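Local coordinates for extracellular solute-binding protein, family 1 (Bifidobacterium longum subsp. infantis ATCC 15697, PDB 3QUF), which probably serves as the extracellular binding component of a bacterial ABC transporter, capturing a solute, likely a sugar, for uptake into the cell, at residues 87-92 with 302-307; 121-126 with 297-302; 131-136 with 340-345; 204-209 with 366-371. One frame throughout, in Å; residues are numbered along the deposited sequence.

Contact 1: residues 87-92 with 302-307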
# COMPACT_ATOMS: atom_id res chain seq x y z
N PHE A 87 16.58 11.75 -2.15
CA PHE A 87 15.31 12.12 -1.57
C PHE A 87 14.27 11.02 -1.82
O PHE A 87 14.54 10.03 -2.53
CB PHE A 87 14.85 13.50 -2.05
CG PHE A 87 14.79 13.61 -3.52
CD1 PHE A 87 13.68 13.19 -4.23
CD2 PHE A 87 15.91 14.10 -4.23
CE1 PHE A 87 13.68 13.27 -5.64
CE2 PHE A 87 15.88 14.18 -5.62
CZ PHE A 87 14.77 13.74 -6.30
N ASN A 88 13.07 11.20 -1.30
CA ASN A 88 12.03 10.20 -1.47
C ASN A 88 10.87 10.64 -2.32
O ASN A 88 10.41 11.78 -2.22
CB ASN A 88 11.49 9.79 -0.08
CG ASN A 88 12.50 9.01 0.74
OD1 ASN A 88 12.97 9.46 1.78
ND2 ASN A 88 12.88 7.79 0.23
N LEU A 89 10.40 9.71 -3.16
CA LEU A 89 9.17 9.85 -3.89
C LEU A 89 8.11 9.13 -3.08
O LEU A 89 8.17 7.91 -2.89
CB LEU A 89 9.29 9.24 -5.27
CG LEU A 89 10.36 9.86 -6.18
CD1 LEU A 89 10.42 9.10 -7.50
CD2 LEU A 89 10.13 11.33 -6.44
N THR A 90 7.18 9.90 -2.56
CA THR A 90 6.14 9.36 -1.72
C THR A 90 4.85 9.24 -2.51
O THR A 90 4.77 9.70 -3.65
CB THR A 90 5.89 10.23 -0.52
OG1 THR A 90 5.15 11.43 -0.88
CG2 THR A 90 7.23 10.63 0.17
N MSE A 91 3.82 8.65 -1.90
CA MSE A 91 2.55 8.53 -2.63
C MSE A 91 1.89 9.87 -2.88
O MSE A 91 1.08 10.04 -3.82
CB MSE A 91 1.60 7.56 -1.90
CG MSE A 91 2.17 6.13 -1.76
SE MSE A 91 2.63 5.25 -3.45
CE MSE A 91 4.60 5.56 -3.50
N ASP A 92 2.28 10.89 -2.11
CA ASP A 92 1.72 12.21 -2.30
C ASP A 92 2.51 13.14 -3.24
O ASP A 92 1.95 14.13 -3.70
CB ASP A 92 1.59 12.93 -0.95
CG ASP A 92 0.54 12.31 -0.06
OD1 ASP A 92 -0.48 11.80 -0.58
OD2 ASP A 92 0.77 12.31 1.17
N GLY A 302 9.62 5.49 -2.42
CA GLY A 302 10.73 5.20 -3.32
C GLY A 302 11.88 6.13 -3.02
O GLY A 302 11.71 7.20 -2.43
N PHE A 303 13.07 5.71 -3.42
CA PHE A 303 14.28 6.51 -3.31
C PHE A 303 14.71 7.01 -4.67
O PHE A 303 14.70 6.25 -5.63
CB PHE A 303 15.40 5.68 -2.69
CG PHE A 303 15.13 5.30 -1.27
CD1 PHE A 303 14.23 4.29 -0.96
CD2 PHE A 303 15.72 6.00 -0.22
CE1 PHE A 303 13.93 3.99 0.38
CE2 PHE A 303 15.42 5.68 1.09
CZ PHE A 303 14.52 4.69 1.38
N ALA A 304 15.12 8.26 -4.74
CA ALA A 304 15.49 8.93 -5.98
C ALA A 304 16.76 9.74 -5.78
O ALA A 304 17.14 10.10 -4.65
CB ALA A 304 14.33 9.83 -6.42
N ILE A 305 17.43 9.99 -6.90
CA ILE A 305 18.64 10.80 -6.94
C ILE A 305 18.33 12.11 -7.73
O ILE A 305 17.58 12.10 -8.69
CB ILE A 305 19.80 10.00 -7.62
CG1 ILE A 305 20.10 8.72 -6.85
CG2 ILE A 305 21.04 10.87 -7.79
CD1 ILE A 305 21.12 7.78 -7.49
N ALA A 306 18.94 13.21 -7.31
CA ALA A 306 18.77 14.52 -7.96
C ALA A 306 19.40 14.48 -9.36
O ALA A 306 20.58 14.09 -9.51
CB ALA A 306 19.45 15.61 -7.16
N SER A 307 18.67 14.95 -10.35
CA SER A 307 19.28 15.17 -11.66
C SER A 307 20.25 16.36 -11.64
O SER A 307 21.19 16.39 -12.44
CB SER A 307 18.21 15.34 -12.71
OG SER A 307 17.42 16.45 -12.38
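The side-chain amide of Asn88 does two jobs across this antiparallel strand pair. Its ND2 donates to the backbone Gly302 O (3.0 Å, 167° at the hydrogen). The same nitrogen rests over the centre of the Phe303 ring, 3.3 Å above its plane. Amide and ring planes are steeply inclined to each other, at 75°. With CG beside the backbone N (chi1 -69°), the Asn88 side chain lies alongside that of Phe303, pointing the same way. Gly302 O thus accepts twice, from Asn88 ND2 on one face of its carbonyl plane and from Leu89 N (2.9 Å) on the opposite face, which should hold this peptide firmly. Asn88 OD1 is engaged separately, by the backbone N of Tyr37.

Around this grip runs regular pairing. Phe87 and Ala304 exchange two backbone bonds, and Gly302 N returns one to Leu89 O (2.9 Å). On the other face of the sheet, Phe87 CE1 packs against Ala304 CB at 3.6 Å, while Leu89 CG meets the same methyl at 4.0 Å. The Phe87 ring also brings CE2 to Ala306 N (3.6 Å).

Helix 67-79 covers the Phe87 face through Tyr70, Leu74 and Leu78, whereas Phe303 and Ile305 pack on helix 311-324; strand 86-89 continues the sheet to parallel strand 30-36.

Contact 2: residues 121-126 with 297-302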
# COMPACT_ATOMS: atom_id res chain seq x y z
N ALA A 121 6.36 0.64 -11.44
CA ALA A 121 5.36 1.38 -12.19
C ALA A 121 5.02 2.72 -11.54
O ALA A 121 4.83 3.71 -12.25
CB ALA A 121 4.08 0.54 -12.29
N LEU A 122 4.92 2.75 -10.21
CA LEU A 122 4.59 3.99 -9.51
C LEU A 122 5.76 5.01 -9.56
O LEU A 122 5.58 6.18 -9.17
CB LEU A 122 4.22 3.72 -8.07
CG LEU A 122 2.96 2.89 -7.81
CD1 LEU A 122 2.75 2.67 -6.32
CD2 LEU A 122 1.71 3.58 -8.46
N PHE A 123 6.93 4.58 -10.00
CA PHE A 123 8.11 5.45 -10.02
C PHE A 123 8.65 5.58 -11.45
O PHE A 123 9.87 5.78 -11.66
CB PHE A 123 9.15 4.88 -9.07
CG PHE A 123 8.61 4.65 -7.69
CD1 PHE A 123 8.43 5.71 -6.84
CD2 PHE A 123 8.23 3.38 -7.27
CE1 PHE A 123 7.90 5.53 -5.55
CE2 PHE A 123 7.66 3.19 -6.01
CZ PHE A 123 7.52 4.24 -5.14
N GLN A 124 7.75 5.48 -12.40
CA GLN A 124 8.06 5.63 -13.81
C GLN A 124 7.27 6.74 -14.48
O GLN A 124 6.11 7.04 -14.14
CB GLN A 124 7.85 4.30 -14.56
CG GLN A 124 8.98 3.31 -14.32
CD GLN A 124 8.66 1.91 -14.78
OE1 GLN A 124 7.51 1.57 -15.07
NE2 GLN A 124 9.67 1.09 -14.85
N GLN A 125 7.90 7.35 -15.49
CA GLN A 125 7.28 8.40 -16.30
C GLN A 125 7.89 8.29 -17.67
O GLN A 125 9.11 8.18 -17.79
CB GLN A 125 7.56 9.77 -15.72
CG GLN A 125 7.01 10.99 -16.45
CD GLN A 125 7.39 12.23 -15.68
OE1 GLN A 125 6.71 12.56 -14.73
NE2 GLN A 125 8.55 12.81 -15.99
N ASP A 126 7.04 8.29 -18.70
CA ASP A 126 7.52 8.24 -20.08
C ASP A 126 8.43 7.03 -20.30
O ASP A 126 9.35 7.09 -21.14
CB ASP A 126 8.27 9.50 -20.50
CG ASP A 126 7.45 10.80 -20.33
OD1 ASP A 126 6.19 10.74 -20.33
OD2 ASP A 126 8.09 11.86 -20.15
N GLY A 297 -1.63 -3.77 -0.37
CA GLY A 297 -0.25 -3.42 -0.10
C GLY A 297 0.28 -2.44 -1.10
O GLY A 297 -0.36 -2.11 -2.11
N GLY A 298 1.48 -1.95 -0.82
CA GLY A 298 2.11 -1.00 -1.71
C GLY A 298 3.52 -0.71 -1.24
O GLY A 298 3.92 -1.16 -0.15
N PRO A 299 4.30 0.01 -2.07
CA PRO A 299 5.65 0.34 -1.72
C PRO A 299 5.68 1.36 -0.56
O PRO A 299 4.89 2.29 -0.53
CB PRO A 299 6.20 0.95 -3.03
CG PRO A 299 5.01 1.68 -3.58
CD PRO A 299 3.90 0.66 -3.33
N ASP A 300 6.62 1.18 0.35
CA ASP A 300 6.84 2.15 1.44
C ASP A 300 7.78 3.24 0.89
O ASP A 300 8.98 3.31 1.23
CB ASP A 300 7.40 1.50 2.69
CG ASP A 300 7.46 2.46 3.87
OD1 ASP A 300 6.74 3.51 3.79
OD2 ASP A 300 8.07 2.11 4.91
N GLN A 301 7.22 4.05 -0.00
CA GLN A 301 7.91 5.10 -0.77
C GLN A 301 9.07 4.58 -1.64
O GLN A 301 9.38 3.40 -1.66
CB GLN A 301 8.43 6.22 0.15
CG GLN A 301 7.65 6.45 1.40
CD GLN A 301 6.18 6.49 1.23
OE1 GLN A 301 5.63 7.02 0.25
NE2 GLN A 301 5.49 5.87 2.20
N GLY A 302 9.62 5.49 -2.42
CA GLY A 302 10.73 5.20 -3.32
C GLY A 302 11.88 6.13 -3.02
O GLY A 302 11.71 7.20 -2.43
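The Phe123 ring carries this contact, with Pro299 CG at its edge near the ring plane, 3.9 Å from CE2, and Leu122 CB over one face, offset toward the rim. Obliquely to the ring come the backbone atoms that follow the proline: CE1 lies 3.6 Å from Gly302 N, and CZ 3.8 Å from Gln301 C. Approach is so close here that a side chain at Gly302 would collide with CE1, and glycine is what the site holds. Leu122 supplies the second apolar touch, its CD1 branch meeting Pro299 CG at 3.7 Å with the two side chains at about a right angle. In both Leu122 and Phe123, CG stands beside the backbone N (chi1 -64° and -53°), which sets Leu122 CD1 against Pro299 CG and carries the Phe123 ring past the proline to Gly302. No hydrogen bond crosses between the segments. Replacing Phe123 with an alanine would probably open a gap beside Gly302 and leave Pro299 to be covered by Leu122 alone in this segment. Segment 121-126 is also held by Arg94, which bonds Leu122 O, and by backbone bonding of Phe123 with Tyr130. Strand 295-305 is in turn bonded to strand 135-144 through Ser135 and Trp137 and to strand 367-368 through Tyr368.

Contact 3: residues 131-136 with 340-345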
# COMPACT_ATOMS: atom_id res chain seq x y z
N GLY A 131 12.72 6.24 -9.61
CA GLY A 131 12.81 5.93 -8.16
C GLY A 131 12.82 4.44 -7.95
O GLY A 131 12.39 3.64 -8.83
N MSE A 132 13.32 4.05 -6.78
CA MSE A 132 13.43 2.66 -6.44
C MSE A 132 12.82 2.42 -5.07
O MSE A 132 13.32 2.97 -4.07
CB MSE A 132 14.92 2.22 -6.40
CG MSE A 132 15.11 0.85 -5.80
SE MSE A 132 16.99 0.41 -5.47
CE MSE A 132 17.22 1.53 -3.99
N PRO A 133 11.76 1.60 -4.99
CA PRO A 133 11.28 1.12 -3.71
C PRO A 133 12.04 -0.14 -3.31
O PRO A 133 12.42 -0.94 -4.17
CB PRO A 133 9.83 0.75 -4.00
CG PRO A 133 9.85 0.30 -5.43
CD PRO A 133 11.06 0.93 -6.11
N VAL A 134 12.27 -0.30 -2.02
CA VAL A 134 12.86 -1.52 -1.53
C VAL A 134 12.01 -2.25 -0.50
O VAL A 134 12.39 -3.36 -0.08
CB VAL A 134 14.26 -1.30 -0.97
CG1 VAL A 134 15.19 -0.77 -2.10
CG2 VAL A 134 14.22 -0.34 0.26
N SER A 135 10.88 -1.68 -0.11
CA SER A 135 10.10 -2.24 0.97
C SER A 135 8.64 -1.92 0.76
O SER A 135 8.29 -1.03 -0.02
CB SER A 135 10.57 -1.71 2.31
OG SER A 135 10.42 -0.34 2.35
N ALA A 136 7.78 -2.66 1.47
CA ALA A 136 6.35 -2.59 1.24
C ALA A 136 5.62 -2.91 2.53
O ALA A 136 6.15 -3.55 3.44
CB ALA A 136 5.92 -3.59 0.16
N LEU A 340 8.14 -5.14 4.73
CA LEU A 340 8.61 -6.30 4.01
C LEU A 340 9.53 -5.89 2.87
O LEU A 340 9.34 -4.87 2.23
CB LEU A 340 7.43 -7.08 3.41
CG LEU A 340 6.41 -7.60 4.42
CD1 LEU A 340 5.25 -8.32 3.67
CD2 LEU A 340 7.02 -8.54 5.43
N SER A 341 10.53 -6.71 2.59
CA SER A 341 11.45 -6.42 1.51
C SER A 341 10.81 -6.68 0.14
O SER A 341 10.19 -7.75 -0.07
CB SER A 341 12.69 -7.31 1.65
OG SER A 341 13.48 -7.27 0.48
N LEU A 342 11.02 -5.76 -0.81
CA LEU A 342 10.69 -6.00 -2.21
C LEU A 342 11.83 -6.60 -3.05
O LEU A 342 11.69 -6.74 -4.28
CB LEU A 342 10.20 -4.70 -2.84
CG LEU A 342 8.84 -4.20 -2.38
CD1 LEU A 342 8.61 -2.79 -3.01
CD2 LEU A 342 7.69 -5.16 -2.86
N SER A 343 12.94 -6.94 -2.44
CA SER A 343 14.12 -7.42 -3.15
C SER A 343 14.44 -8.84 -2.76
O SER A 343 14.41 -9.22 -1.59
CB SER A 343 15.32 -6.54 -2.84
OG SER A 343 16.51 -7.08 -3.41
N SER A 344 14.80 -9.64 -3.75
CA SER A 344 15.21 -11.03 -3.50
C SER A 344 16.55 -11.15 -2.78
O SER A 344 16.93 -12.24 -2.37
CB SER A 344 15.26 -11.80 -4.82
OG SER A 344 16.25 -11.25 -5.66
N LYS A 345 17.23 -10.03 -2.55
CA LYS A 345 18.48 -10.07 -1.80
C LYS A 345 18.26 -10.26 -0.31
O LYS A 345 19.19 -10.65 0.39
CB LYS A 345 19.28 -8.82 -2.04
CG LYS A 345 19.64 -8.60 -3.51
CD LYS A 345 20.50 -7.41 -3.63
CE LYS A 345 20.72 -7.02 -5.07
NZ LYS A 345 21.73 -5.93 -5.14
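Three backbone hydrogen bonds join Val134 and Ala136 to Leu340 and Leu342. Ala136 and Leu340 form an antiparallel hydrogen-bonded pair: Ala136 N reaches Leu340 O at 2.8 Å, and Leu340 N returns to Ala136 O along a nearly straight line. The third differs: Leu342 N, 2.9 Å from Val134 O, sits 54° out of the carbonyl plane. Ser135 and Ser341 form the non-hydrogen-bonded pair, and Ser135 CA makes a separate CA-H...O contact with Leu340 O at 3.0 Å.

The apolar contacts centre on Leu342. Its CD1 branch lies 3.9 Å from Pro133 CB and touches Ser135 O at 3.5 Å, while CD2 packs on Ala136 CB at 3.8 Å. An alanine in place of Leu342 would lose both branches and is likely to leave Pro133 and the Ala136 methyl without their apolar cover from this segment.

The serines of 340-345 make no hydrogen bond to 131-136: Ser341 OG accepts from Ser343 N, an ST turn, and bonds with Tyr346 O, and Ser343 OG bonds to Asn325. Helix 355-362 packs Phe362 against Ala136, Leu340 and Leu342. Backbone bonds therefore set the register on strand 135-144, and the Leu342 side chain, just past the short strand, adds apolar burial without charged pairing.

Contact 4: residues 204-209 with 366-371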
# COMPACT_ATOMS: atom_id res chain seq x y z
N SER A 204 -1.38 -6.56 -13.69
CA SER A 204 -0.40 -6.57 -12.60
C SER A 204 0.13 -5.15 -12.39
O SER A 204 -0.16 -4.26 -13.22
CB SER A 204 0.76 -7.53 -12.90
OG SER A 204 1.46 -7.17 -14.11
N GLY A 205 0.83 -4.93 -11.29
CA GLY A 205 1.45 -3.62 -11.04
C GLY A 205 0.41 -2.55 -10.72
O GLY A 205 -0.39 -2.74 -9.80
N ASP A 206 0.43 -1.47 -11.48
CA ASP A 206 -0.49 -0.37 -11.30
C ASP A 206 -1.82 -0.71 -11.98
O ASP A 206 -2.04 -0.42 -13.17
CB ASP A 206 0.14 0.90 -11.86
CG ASP A 206 -0.63 2.17 -11.49
OD1 ASP A 206 -1.63 2.09 -10.72
OD2 ASP A 206 -0.24 3.25 -11.99
N LEU A 207 -2.70 -1.39 -11.23
CA LEU A 207 -3.87 -2.03 -11.78
C LEU A 207 -4.87 -1.08 -12.41
O LEU A 207 -5.51 -1.43 -13.38
CB LEU A 207 -4.56 -2.94 -10.74
CG LEU A 207 -3.72 -4.07 -10.16
CD1 LEU A 207 -4.63 -4.84 -9.09
CD2 LEU A 207 -3.20 -5.05 -11.26
N ASP A 208 -4.95 0.14 -11.88
CA ASP A 208 -5.85 1.16 -12.37
C ASP A 208 -5.29 1.98 -13.57
O ASP A 208 -5.88 2.98 -13.97
CB ASP A 208 -6.26 2.12 -11.23
CG ASP A 208 -7.36 1.58 -10.38
OD1 ASP A 208 -8.51 1.52 -10.84
OD2 ASP A 208 -7.08 1.25 -9.20
N ALA A 209 -4.20 1.52 -14.17
CA ALA A 209 -3.55 2.33 -15.22
C ALA A 209 -4.41 2.71 -16.43
O ALA A 209 -4.12 3.76 -17.04
CB ALA A 209 -2.20 1.70 -15.67
N LYS A 366 0.68 -10.18 -5.81
CA LYS A 366 -0.77 -10.03 -5.76
C LYS A 366 -1.18 -9.08 -4.61
O LYS A 366 -2.02 -9.43 -3.80
CB LYS A 366 -1.44 -11.38 -5.59
CG LYS A 366 -1.18 -12.34 -6.74
CD LYS A 366 -2.06 -13.59 -6.70
CE LYS A 366 -3.46 -13.35 -7.41
NZ LYS A 366 -4.63 -14.38 -7.15
N PHE A 367 -0.55 -7.93 -4.55
CA PHE A 367 -0.89 -6.88 -3.61
C PHE A 367 -1.12 -5.58 -4.38
O PHE A 367 -0.47 -5.32 -5.40
CB PHE A 367 0.19 -6.70 -2.54
CG PHE A 367 1.56 -6.29 -3.08
CD1 PHE A 367 2.48 -7.25 -3.45
CD2 PHE A 367 1.93 -4.95 -3.11
CE1 PHE A 367 3.72 -6.89 -3.93
CE2 PHE A 367 3.18 -4.57 -3.58
CZ PHE A 367 4.08 -5.55 -3.97
N TYR A 368 -2.03 -4.76 -3.87
CA TYR A 368 -2.38 -3.53 -4.55
C TYR A 368 -2.98 -2.53 -3.57
O TYR A 368 -3.56 -2.93 -2.57
CB TYR A 368 -3.39 -3.81 -5.69
CG TYR A 368 -3.74 -2.59 -6.50
CD1 TYR A 368 -2.77 -1.93 -7.22
CD2 TYR A 368 -5.04 -2.05 -6.48
CE1 TYR A 368 -3.05 -0.80 -7.97
CE2 TYR A 368 -5.35 -0.98 -7.26
CZ TYR A 368 -4.33 -0.32 -7.99
OH TYR A 368 -4.58 0.79 -8.73
N TRP A 369 -2.84 -1.26 -3.90
CA TRP A 369 -3.52 -0.16 -3.25
C TRP A 369 -3.77 0.91 -4.32
O TRP A 369 -2.98 1.03 -5.26
CB TRP A 369 -2.66 0.39 -2.09
CG TRP A 369 -3.46 1.28 -1.18
CD1 TRP A 369 -3.33 2.64 -1.03
CD2 TRP A 369 -4.50 0.88 -0.29
NE1 TRP A 369 -4.24 3.10 -0.11
CE2 TRP A 369 -4.98 2.04 0.35
CE3 TRP A 369 -5.10 -0.36 -0.00
CZ2 TRP A 369 -6.01 1.99 1.28
CZ3 TRP A 369 -6.11 -0.39 0.91
CH2 TRP A 369 -6.57 0.78 1.54
N VAL A 370 -4.86 1.65 -4.21
CA VAL A 370 -5.13 2.73 -5.18
C VAL A 370 -4.26 3.95 -4.83
O VAL A 370 -4.55 4.69 -3.88
CB VAL A 370 -6.60 3.12 -5.24
CG1 VAL A 370 -6.81 4.22 -6.30
CG2 VAL A 370 -7.51 1.89 -5.66
N ASN A 371 -3.21 4.15 -5.60
CA ASN A 371 -2.23 5.23 -5.38
C ASN A 371 -2.44 6.26 -6.48
O ASN A 371 -1.81 6.23 -7.55
CB ASN A 371 -0.80 4.67 -5.32
CG ASN A 371 -0.51 3.90 -4.06
OD1 ASN A 371 -0.08 2.72 -4.08
ND2 ASN A 371 -0.73 4.53 -2.96
O HOH W 1 0.45 -4.17 -7.73
O HOH W 2 -2.57 2.66 -8.16
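The loop 204-209 bends round the Tyr368 side chain through a type I turn from Asp206 to Ala209, closed by Ala209 N to Asp206 O, its CA atoms staying more than 7 Å from those of 366-371, so that side chains bridge the two. Leu207 spreads over one face of the tyrosine ring: CB stands 3.8 Å from the centroid, 14° off the normal, a CH-pi contact, and Leu207 CD1 lies 3.5 Å from Tyr368 CG. A chi1 of -177° swings the Tyr368 ring away from its own N, past Leu207, and the hydroxyl reaches Asp208. There OH donates to Asp208 OD2 at 2.6 Å, on the anti side of the carboxylate and 16° out of its plane, and accepts from Asp208 N at 3.2 Å. OD2 itself lies at the edge of the ring; OD1 is bonded by Tyr198 and Trp222.

Strand 367-368 runs parallel to 295-305 in the central mixed sheet, so this tyrosine links the sheet to the loop between helices 188-199 and 209-212. Asp208 occupies the N-cap position of the latter, although its side chain makes no capping bond. One water donates to both Gly205 O and Phe367 O. Another lies 2.8 Å from both Tyr368 OH and Asp206 OD1, possible acceptors it may not serve at once, and accepts from Asn371 N; Trp212 NE1 also bonds Asp206 OD1. Val370 CG2 flanks Asp208 OD2 at 3.6 Å.

All four contacts reach one mixed sheet, although 121-126 and 204-209 lie outside it. Strand 295-305 takes part directly in contacts 1 and 2, which share Gly302 and have centres about 9 Å apart; it is also the neighbour of strand 135-144 in contact 3 and of strand 367-368 in contact 4. Contacts 1 and 4 lie farthest apart, about 19 Å between centres, yet Met91 still touches Asn371. Along the chain the first partners come in the order 87-92, 121-126, 131-136, 204-209, and the second partners all lie beyond residue 296. Late segments thus return to early ones, so that distant parts of the sequence are interleaved, as in the two-lobed fold of solute-binding proteins.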